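Local structure of GH5 (Bacteroidetes bacterium AC2a, 4YHE) at residues D29-E34 and M65-N70; Y74-G79 and L144-R149; F314-K319 and Y375-I380. The protein probably hydrolyses beta-1,4-glucosidic bonds in cellulose and related glucans, as a GH5 cellulase built on a beta/alpha barrel. All blocks are in the same frame, centred on the assembly; numbering follows the deposited sequence.

Contact 1 of 3, residues D29-E34 and M65-N70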
loop_
_atom_site.group_PDB
_atom_site.type_symbol
_atom_site.label_atom_id
_atom_site.label_comp_id
_atom_site.label_asym_id
_atom_site.label_seq_id
_atom_site.Cartn_x
_atom_site.Cartn_y
_atom_site.Cartn_z
ATOM N N ASP A 29 14.775 1.194 -17.498
ATOM C CA ASP A 29 16.200 1.489 -17.758
ATOM C C ASP A 29 16.843 2.265 -16.608
ATOM O O ASP A 29 17.774 3.028 -16.813
ATOM C CB ASP A 29 16.360 2.247 -19.091
ATOM C CG ASP A 29 15.769 1.482 -20.274
ATOM O OD1 ASP A 29 15.746 0.230 -20.256
ATOM O OD2 ASP A 29 15.300 2.131 -21.224
ATOM N N GLY A 30 16.348 2.048 -15.390
ATOM C CA GLY A 30 16.956 2.625 -14.198
ATOM C C GLY A 30 16.510 4.012 -13.783
ATOM O O GLY A 30 17.127 4.635 -12.909
ATOM N N CYS A 31 15.441 4.523 -14.377
ATOM C CA CYS A 31 14.962 5.835 -13.997
ATOM C C CYS A 31 13.446 5.844 -13.977
ATOM O O CYS A 31 12.794 5.291 -14.866
ATOM C CB CYS A 31 15.475 6.902 -14.977
ATOM S SG CYS A 31 15.122 8.605 -14.475
ATOM N N SER A 32 12.910 6.480 -12.957
ATOM C CA SER A 32 11.462 6.668 -12.865
ATOM C C SER A 32 11.029 7.916 -13.615
ATOM O O SER A 32 11.793 8.894 -13.731
ATOM C CB SER A 32 10.985 6.702 -11.407
ATOM O OG SER A 32 11.706 7.632 -10.645
ATOM N N TYR A 33 9.830 7.840 -14.190
ATOM C CA TYR A 33 9.209 8.950 -14.914
ATOM C C TYR A 33 7.692 8.811 -14.722
ATOM O O TYR A 33 7.131 7.705 -14.892
ATOM C CB TYR A 33 9.509 8.933 -16.429
ATOM C CG TYR A 33 10.777 8.213 -16.918
ATOM C CD1 TYR A 33 10.791 6.819 -17.090
ATOM C CD2 TYR A 33 11.918 8.928 -17.301
ATOM C CE1 TYR A 33 11.913 6.166 -17.564
ATOM C CE2 TYR A 33 13.048 8.282 -17.794
ATOM C CZ TYR A 33 13.044 6.887 -17.911
ATOM O OH TYR A 33 14.164 6.200 -18.380
ATOM N N GLU A 34 7.035 9.907 -14.398
ATOM C CA GLU A 34 5.630 9.860 -14.027
ATOM C C GLU A 34 4.775 9.201 -15.113
ATOM O O GLU A 34 3.868 8.428 -14.809
ATOM C CB GLU A 34 5.098 11.250 -13.725
ATOM C CG GLU A 34 3.724 11.195 -13.108
ATOM C CD GLU A 34 3.214 12.546 -12.687
ATOM O OE1 GLU A 34 3.958 13.533 -12.790
ATOM O OE2 GLU A 34 2.038 12.612 -12.287
ATOM N N MET A 65 14.958 5.794 -7.825
ATOM C CA MET A 65 15.939 5.306 -8.753
ATOM C C MET A 65 16.002 6.168 -10.019
ATOM O O MET A 65 14.983 6.406 -10.657
ATOM C CB MET A 65 15.477 3.873 -9.071
ATOM C CG MET A 65 16.441 2.979 -9.769
ATOM S SD MET A 65 15.681 1.361 -9.946
ATOM C CE MET A 65 14.522 1.721 -11.256
ATOM N N GLY A 66 17.207 6.638 -10.362
ATOM C CA GLY A 66 17.423 7.540 -11.512
ATOM C C GLY A 66 17.517 9.010 -11.089
ATOM O O GLY A 66 17.982 9.835 -11.869
ATOM N N HIS A 67 17.078 9.332 -9.866
ATOM C CA HIS A 67 17.041 10.710 -9.370
ATOM C C HIS A 67 17.886 10.864 -8.161
ATOM O O HIS A 67 17.751 11.835 -7.453
ATOM C CB HIS A 67 15.604 11.142 -9.043
ATOM C CG HIS A 67 14.660 10.893 -10.161
ATOM N ND1 HIS A 67 14.637 11.674 -11.294
ATOM C CD2 HIS A 67 13.765 9.904 -10.365
ATOM C CE1 HIS A 67 13.750 11.187 -12.140
ATOM N NE2 HIS A 67 13.190 10.127 -11.589
ATOM N N ILE A 68 18.779 9.903 -7.936
ATOM C CA ILE A 68 19.596 9.866 -6.751
ATOM C C ILE A 68 21.053 10.023 -7.199
ATOM O O ILE A 68 21.536 9.287 -8.075
ATOM C CB ILE A 68 19.422 8.531 -5.987
ATOM C CG1 ILE A 68 17.938 8.266 -5.670
ATOM C CG2 ILE A 68 20.209 8.567 -4.685
ATOM C CD1 ILE A 68 17.658 6.863 -5.185
ATOM N N GLY A 69 21.750 10.971 -6.599
ATOM C CA GLY A 69 23.154 11.207 -6.959
ATOM C C GLY A 69 24.066 10.132 -6.401
ATOM O O GLY A 69 23.621 9.215 -5.696
ATOM N N ASN A 70 25.359 10.266 -6.692
ATOM C CA ASN A 70 26.356 9.314 -6.224
ATOM C C ASN A 70 26.518 9.359 -4.725
ATOM O O ASN A 70 26.200 10.360 -4.073
ATOM C CB ASN A 70 27.727 9.580 -6.902
ATOM C CG ASN A 70 27.709 9.277 -8.387
ATOM O OD1 ASN A 70 26.827 8.573 -8.870
ATOM N ND2 ASN A 70 28.672 9.824 -9.128
#
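Two hydrogen bonds join Ser-32 to the loop 65-70 that follows the second barrel strand, 57-60; Ser-32 lies on strand 31-32, which pairs with strand 27-28 in a small antiparallel hairpin. Ser-32 N donates to Met-65 O at 3.1 Å, and His-67 NE2 donates to Ser-32 O at 2.8 Å. Ser-32 O lies close to the imidazole plane, while NE2 stands 39° out of the plane of the carbonyl. Ser-32 OG is hydrogen-bonded to Thr-63 O, and His-67 ND1 to Glu-77 OE1.

Looser contacts come from the two sulfur-bearing residues. Cys-31 SG stands oblique to the His-67 ring, 4.2 Å from its centroid, placed there by a first torsion of -172° that sets it anti to the backbone N. Met-65 CG comes to 3.6 Å from Gly-30 O, and the bend at chi3 lays CE against the backbone of Gly-30, where no side chain intervenes.

The backbones also pack tightly at Gly-66, whose CA lies 3.2 Å from Gly-30 O. A CB here would collide with Cys-31 CA and Gly-30 O, and the positive phi also suits glycine. Polar partners at both nitrogens of His-67 fix the ring's rotation and tie this loop to strand 31-32.

Contact 2 of 3, residues Y74-G79 and L144-R149; sequences YAIERG and LQIGKR
Gln-145 reaches from helix 129-149 to the chain leading into helix 78-93, two neighbouring outer helices of the beta/alpha barrel. Its CG lies anti to the carbonyl carbon (chi1 -71°), and the extended chain beyond carries the amide out to the backbone of 74-76. Gln-145 NE2 donates to Tyr-74 O at 2.9 Å, and Gln-145 OE1 accepts from Ile-76 N at 2.8 Å. A primary amide suits this place because its donor and acceptor match the C=O and N-H that flank Ala-75. Both bonds are nearly straight, 170° and 168° at the hydrogen; Ile-76 N lies in the carbonyl plane of OE1, on a lone pair, whereas NE2 approaches Tyr-74 O from above its carbonyl plane. NE2 also bonds to Met-141 O, one turn earlier. With an alanine at this position, Tyr-74 O and Ile-76 N are likely to lose these partners, leaving the chain before helix 78-93 freer to shift.

Ile-76 runs alongside Gln-145 in the opposite sense, its CD1 3.8 Å from Gln-145 CB, and continues to Ile-146 and Trp-64. Arg-149 forms salt bridges with Asp-82 and Asp-85 of helix 78-93, which would offset the like charge of Arg-78. The two arginine chains cross at about a right angle, and Arg-78 CG meets the guanidinium edge, 4.0 Å from Arg-149 NH1.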
loop_
_atom_site.group_PDB
_atom_site.type_symbol
_atom_site.label_atom_id
_atom_site.label_comp_id
_atom_site.label_asym_id
_atom_site.label_seq_id
_atom_site.Cartn_x
_atom_site.Cartn_y
_atom_site.Cartn_z
ATOM N N TYR A 74 24.144 10.949 -1.920
ATOM C CA TYR A 74 22.926 10.439 -2.549
ATOM C C TYR A 74 21.906 11.577 -2.746
ATOM O O TYR A 74 20.726 11.474 -2.377
ATOM C CB TYR A 74 22.338 9.270 -1.736
ATOM C CG TYR A 74 23.277 8.074 -1.549
ATOM C CD1 TYR A 74 23.470 7.136 -2.567
ATOM C CD2 TYR A 74 23.932 7.865 -0.342
ATOM C CE1 TYR A 74 24.308 6.038 -2.384
ATOM C CE2 TYR A 74 24.756 6.785 -0.146
ATOM C CZ TYR A 74 24.941 5.869 -1.161
ATOM O OH TYR A 74 25.784 4.804 -0.947
ATOM N N ALA A 75 22.373 12.666 -3.351
ATOM C CA ALA A 75 21.558 13.869 -3.481
ATOM C C ALA A 75 20.351 13.594 -4.384
ATOM O O ALA A 75 20.513 13.062 -5.481
ATOM C CB ALA A 75 22.388 15.021 -4.056
ATOM N N ILE A 76 19.152 13.959 -3.927
ATOM C CA ILE A 76 17.964 13.772 -4.734
ATOM C C ILE A 76 17.795 14.952 -5.675
ATOM O O ILE A 76 17.787 16.095 -5.246
ATOM C CB ILE A 76 16.685 13.687 -3.871
ATOM C CG1 ILE A 76 16.750 12.464 -2.936
ATOM C CG2 ILE A 76 15.441 13.656 -4.763
ATOM C CD1 ILE A 76 15.595 12.417 -1.960
ATOM N N GLU A 77 17.604 14.655 -6.947
ATOM C CA GLU A 77 17.397 15.654 -7.982
ATOM C C GLU A 77 16.239 16.571 -7.595
ATOM O O GLU A 77 15.141 16.102 -7.285
ATOM C CB GLU A 77 17.135 14.890 -9.270
ATOM C CG GLU A 77 16.867 15.682 -10.514
ATOM C CD GLU A 77 16.017 14.850 -11.453
ATOM O OE1 GLU A 77 16.452 13.722 -11.796
ATOM O OE2 GLU A 77 14.890 15.298 -11.781
ATOM N N ARG A 78 16.473 17.882 -7.567
ATOM C CA ARG A 78 15.442 18.792 -7.039
ATOM C C ARG A 78 14.147 18.773 -7.800
ATOM O O ARG A 78 13.081 18.892 -7.205
ATOM C CB ARG A 78 15.917 20.248 -6.998
ATOM C CG ARG A 78 14.845 21.160 -6.399
ATOM C CD ARG A 78 15.435 22.237 -5.532
ATOM N NE ARG A 78 15.551 23.497 -6.245
ATOM C CZ ARG A 78 16.358 24.490 -5.877
ATOM N NH1 ARG A 78 17.143 24.370 -4.811
ATOM N NH2 ARG A 78 16.389 25.609 -6.591
ATOM N N GLY A 79 14.205 18.668 -9.123
ATOM C CA GLY A 79 12.979 18.650 -9.915
ATOM C C GLY A 79 12.067 17.489 -9.539
ATOM O O GLY A 79 10.832 17.625 -9.486
ATOM N N LEU A 144 16.338 11.409 5.119
ATOM C CA LEU A 144 16.694 12.712 5.673
ATOM C C LEU A 144 16.251 13.844 4.742
ATOM O O LEU A 144 15.661 14.814 5.196
ATOM C CB LEU A 144 18.199 12.795 5.894
ATOM C CG LEU A 144 18.754 12.281 7.215
ATOM C CD1 LEU A 144 20.280 12.364 7.175
ATOM C CD2 LEU A 144 18.206 13.087 8.395
ATOM N N GLN A 145 16.517 13.695 3.443
ATOM C CA GLN A 145 16.160 14.726 2.457
ATOM C C GLN A 145 14.668 14.884 2.333
ATOM O O GLN A 145 14.146 16.014 2.308
ATOM C CB GLN A 145 16.768 14.396 1.096
ATOM C CG GLN A 145 18.268 14.580 1.053
ATOM C CD GLN A 145 18.881 14.071 -0.221
ATOM O OE1 GLN A 145 18.833 14.746 -1.258
ATOM N NE2 GLN A 145 19.472 12.885 -0.165
ATOM N N ILE A 146 13.966 13.743 2.261
ATOM C CA ILE A 146 12.544 13.757 2.160
ATOM C C ILE A 146 11.944 14.437 3.367
ATOM O O ILE A 146 11.078 15.285 3.225
ATOM C CB ILE A 146 11.936 12.337 2.001
ATOM C CG1 ILE A 146 12.345 11.743 0.657
ATOM C CG2 ILE A 146 10.429 12.390 2.123
ATOM C CD1 ILE A 146 12.071 10.259 0.501
ATOM N N GLY A 147 12.375 14.046 4.560
ATOM C CA GLY A 147 11.872 14.673 5.771
ATOM C C GLY A 147 12.182 16.178 5.821
ATOM O O GLY A 147 11.343 16.978 6.232
ATOM N N LYS A 148 13.375 16.571 5.408
ATOM C CA LYS A 148 13.717 18.005 5.436
ATOM C C LYS A 148 12.840 18.830 4.510
ATOM O O LYS A 148 12.439 19.923 4.877
ATOM C CB LYS A 148 15.181 18.226 5.128
ATOM C CG LYS A 148 16.035 17.955 6.353
ATOM C CD LYS A 148 17.516 17.989 6.018
ATOM C CE LYS A 148 18.351 17.501 7.195
ATOM N NZ LYS A 148 19.686 17.097 6.690
ATOM N N ARG A 149 12.472 18.292 3.347
ATOM C CA ARG A 149 11.557 19.004 2.449
ATOM C C ARG A 149 10.196 19.227 3.102
ATOM O O ARG A 149 9.564 20.287 2.929
ATOM C CB ARG A 149 11.397 18.214 1.142
ATOM C CG ARG A 149 10.643 18.943 0.069
ATOM C CD ARG A 149 11.507 20.062 -0.512
ATOM N NE ARG A 149 10.837 20.478 -1.693
ATOM C CZ ARG A 149 11.308 20.521 -2.920
ATOM N NH1 ARG A 149 12.572 20.267 -3.244
ATOM N NH2 ARG A 149 10.451 20.891 -3.830
#

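Contact 3 of 3, residues F314-K319 and Y375-I380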
loop_
_atom_site.group_PDB
_atom_site.type_symbol
_atom_site.label_atom_id
_atom_site.label_comp_id
_atom_site.label_asym_id
_atom_site.label_seq_id
_atom_site.Cartn_x
_atom_site.Cartn_y
_atom_site.Cartn_z
ATOM N N PHE A 314 -15.449 -6.530 -2.630
ATOM C CA PHE A 314 -15.143 -5.273 -2.041
ATOM C C PHE A 314 -16.073 -4.987 -0.842
ATOM O O PHE A 314 -15.623 -4.596 0.204
ATOM C CB PHE A 314 -15.251 -4.136 -3.079
ATOM C CG PHE A 314 -14.174 -4.155 -4.182
ATOM C CD1 PHE A 314 -12.917 -4.667 -3.968
ATOM C CD2 PHE A 314 -14.454 -3.628 -5.416
ATOM C CE1 PHE A 314 -11.958 -4.662 -4.977
ATOM C CE2 PHE A 314 -13.509 -3.584 -6.417
ATOM C CZ PHE A 314 -12.254 -4.106 -6.197
ATOM N N ARG A 315 -17.375 -5.169 -1.008
ATOM C CA ARG A 315 -18.256 -4.893 0.107
ATOM C C ARG A 315 -17.879 -5.714 1.316
ATOM O O ARG A 315 -17.734 -5.195 2.413
ATOM C CB ARG A 315 -19.699 -5.174 -0.254
ATOM C CG ARG A 315 -20.286 -4.231 -1.260
ATOM C CD ARG A 315 -21.823 -4.313 -1.208
ATOM N NE ARG A 315 -22.331 -5.656 -1.554
ATOM C CZ ARG A 315 -22.408 -6.147 -2.788
ATOM N NH1 ARG A 315 -22.022 -5.420 -3.833
ATOM N NH2 ARG A 315 -22.887 -7.373 -2.980
ATOM N N TYR A 316 -17.697 -7.001 1.109
ATOM C CA TYR A 316 -17.416 -7.911 2.225
ATOM C C TYR A 316 -16.082 -7.589 2.919
ATOM O O TYR A 316 -16.034 -7.401 4.135
ATOM C CB TYR A 316 -17.434 -9.351 1.735
ATOM C CG TYR A 316 -17.479 -10.369 2.845
ATOM C CD1 TYR A 316 -18.706 -10.797 3.374
ATOM C CD2 TYR A 316 -16.315 -10.899 3.394
ATOM C CE1 TYR A 316 -18.755 -11.675 4.431
ATOM C CE2 TYR A 316 -16.362 -11.815 4.448
ATOM C CZ TYR A 316 -17.595 -12.211 4.946
ATOM O OH TYR A 316 -17.684 -13.129 5.963
ATOM N N ILE A 317 -14.975 -7.554 2.164
ATOM C CA ILE A 317 -13.685 -7.354 2.811
ATOM C C ILE A 317 -13.524 -5.964 3.453
ATOM O O ILE A 317 -12.925 -5.843 4.519
ATOM C CB ILE A 317 -12.487 -7.677 1.878
ATOM C CG1 ILE A 317 -12.278 -6.613 0.815
ATOM C CG2 ILE A 317 -12.650 -9.082 1.284
ATOM C CD1 ILE A 317 -11.096 -6.916 -0.106
ATOM N N CYS A 318 -14.076 -4.937 2.818
ATOM C CA CYS A 318 -13.986 -3.591 3.334
ATOM C C CYS A 318 -14.839 -3.442 4.622
ATOM O O CYS A 318 -14.487 -2.682 5.504
ATOM C CB CYS A 318 -14.383 -2.585 2.272
ATOM S SG CYS A 318 -13.170 -2.544 0.870
ATOM N N LYS A 319 -15.935 -4.172 4.693
ATOM C CA LYS A 319 -16.746 -4.179 5.939
ATOM C C LYS A 319 -15.936 -4.859 7.025
ATOM O O LYS A 319 -15.756 -4.335 8.126
ATOM C CB LYS A 319 -18.088 -4.871 5.744
ATOM C CG LYS A 319 -18.892 -4.982 7.035
ATOM C CD LYS A 319 -19.068 -3.638 7.707
ATOM C CE LYS A 319 -20.220 -3.659 8.733
ATOM N NZ LYS A 319 -19.998 -2.617 9.775
ATOM N N TYR A 375 -26.206 -3.192 9.306
ATOM C CA TYR A 375 -25.350 -3.533 8.162
ATOM C C TYR A 375 -24.176 -4.283 8.752
ATOM O O TYR A 375 -23.382 -3.731 9.499
ATOM C CB TYR A 375 -24.905 -2.260 7.428
ATOM C CG TYR A 375 -24.019 -2.512 6.206
ATOM C CD1 TYR A 375 -24.565 -2.938 4.999
ATOM C CD2 TYR A 375 -22.631 -2.333 6.273
ATOM C CE1 TYR A 375 -23.753 -3.176 3.888
ATOM C CE2 TYR A 375 -21.816 -2.596 5.151
ATOM C CZ TYR A 375 -22.389 -3.020 3.980
ATOM O OH TYR A 375 -21.630 -3.233 2.827
ATOM N N THR A 376 -24.110 -5.568 8.444
ATOM C CA THR A 376 -23.165 -6.450 9.064
ATOM C C THR A 376 -22.515 -7.334 8.002
ATOM O O THR A 376 -22.976 -7.447 6.872
ATOM C CB THR A 376 -23.875 -7.402 10.064
ATOM O OG1 THR A 376 -24.740 -8.261 9.342
ATOM C CG2 THR A 376 -24.712 -6.628 11.090
ATOM N N LEU A 377 -21.490 -8.043 8.432
ATOM C CA LEU A 377 -20.840 -8.980 7.559
ATOM C C LEU A 377 -21.860 -10.040 7.098
ATOM O O LEU A 377 -21.921 -10.393 5.922
ATOM C CB LEU A 377 -19.678 -9.608 8.305
ATOM C CG LEU A 377 -18.474 -9.861 7.435
ATOM C CD1 LEU A 377 -18.136 -8.678 6.515
ATOM C CD2 LEU A 377 -17.287 -10.270 8.300
ATOM N N GLN A 378 -22.702 -10.490 8.026
ATOM C CA GLN A 378 -23.760 -11.442 7.698
ATOM C C GLN A 378 -24.728 -10.929 6.631
ATOM O O GLN A 378 -25.079 -11.675 5.731
ATOM C CB GLN A 378 -24.536 -11.904 8.964
ATOM C CG GLN A 378 -25.441 -13.103 8.666
ATOM C CD GLN A 378 -24.670 -14.392 8.418
ATOM O OE1 GLN A 378 -23.736 -14.735 9.174
ATOM N NE2 GLN A 378 -25.069 -15.141 7.380
ATOM N N SER A 379 -25.155 -9.671 6.722
ATOM C CA SER A 379 -26.081 -9.110 5.731
ATOM C C SER A 379 -25.465 -9.024 4.345
ATOM O O SER A 379 -26.125 -9.309 3.368
ATOM C CB SER A 379 -26.647 -7.757 6.146
ATOM O OG SER A 379 -25.676 -6.748 6.282
ATOM N N ILE A 380 -24.178 -8.694 4.271
ATOM C CA ILE A 380 -23.469 -8.728 2.979
ATOM C C ILE A 380 -23.387 -10.168 2.458
ATOM O O ILE A 380 -23.768 -10.462 1.320
ATOM C CB ILE A 380 -22.057 -8.143 3.130
ATOM C CG1 ILE A 380 -22.099 -6.698 3.611
ATOM C CG2 ILE A 380 -21.361 -8.157 1.777
ATOM C CD1 ILE A 380 -20.803 -6.226 4.254
#
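The ring of Tyr-316 carries Leu-377 on one face and Ile-380 at its edge. Leu-377 CD1 sits over the middle of that face, 3.7 Å from the centroid and 12° off the normal, in a CH-pi contact; Leu-377 CG comes to 3.5 Å from Tyr-316 CE1. Ile-380 CG2 lies near the ring plane, 4.1 Å from Tyr-316 CD1. The phenol is swung to this side by a first torsion of -166°, with CG anti to the backbone N. Tyr-375 offers its ring obliquely to Lys-319, whose CE passes 3.7 Å from Tyr-375 CD2. Arg-315 crosses Tyr-375 at about a right angle, its CB 4.1 Å from Tyr-375 OH.

Lys-319 is buried, and its long methylene chain does the packing: Lys-319 CB is pressed to 3.4 Å from Ile-380 CD1, closer than usual van der Waals contact, and CG touches Leu-377 CD1. The bend at chi2 (54°) carries Lys-319 CE on to Tyr-375 O, at 3.3 Å, while NZ forms a salt bridge with Asp-323 further along helix 304-323. Tyr-375 OH bonds to Ser-367 of helix 357-369.

Thr-376 is the N-cap of helix 377-382: Thr-376 OG1 accepts from Ser-379 N at 3.0 Å, fixing the first turn from which Leu-377 and Ile-380 project. No hydrogen bond links the two segments directly. Apolar packing therefore joins the C-terminal helix to the barrel's outer helix 304-323, with the polar ends of Lys-319 and Tyr-375 satisfied by residues beyond the interface.

Along the chain the three contacts come in series, each closing before the next opens. Contacts 1 and 2 are neighbours, their centres 13 Å apart, and the chain after barrel strand 57-60 serves both: its residues 65-70 meet strand 31-32, and its residues 74-79 lead into helix 78-93 beside helix 129-149. They touch directly, with Gly-69 N 2.7 Å from Ala-75 O, a probable hydrogen bond, and with Ile-68 packed on Tyr-74. Contact 3 lies on the opposite side of the chain's centre, about 42 Å from either when measured between centres, where helix 304-323 receives helix 377-382. The closed eight-stranded barrel thus carries peripheral packing on two distant flanks.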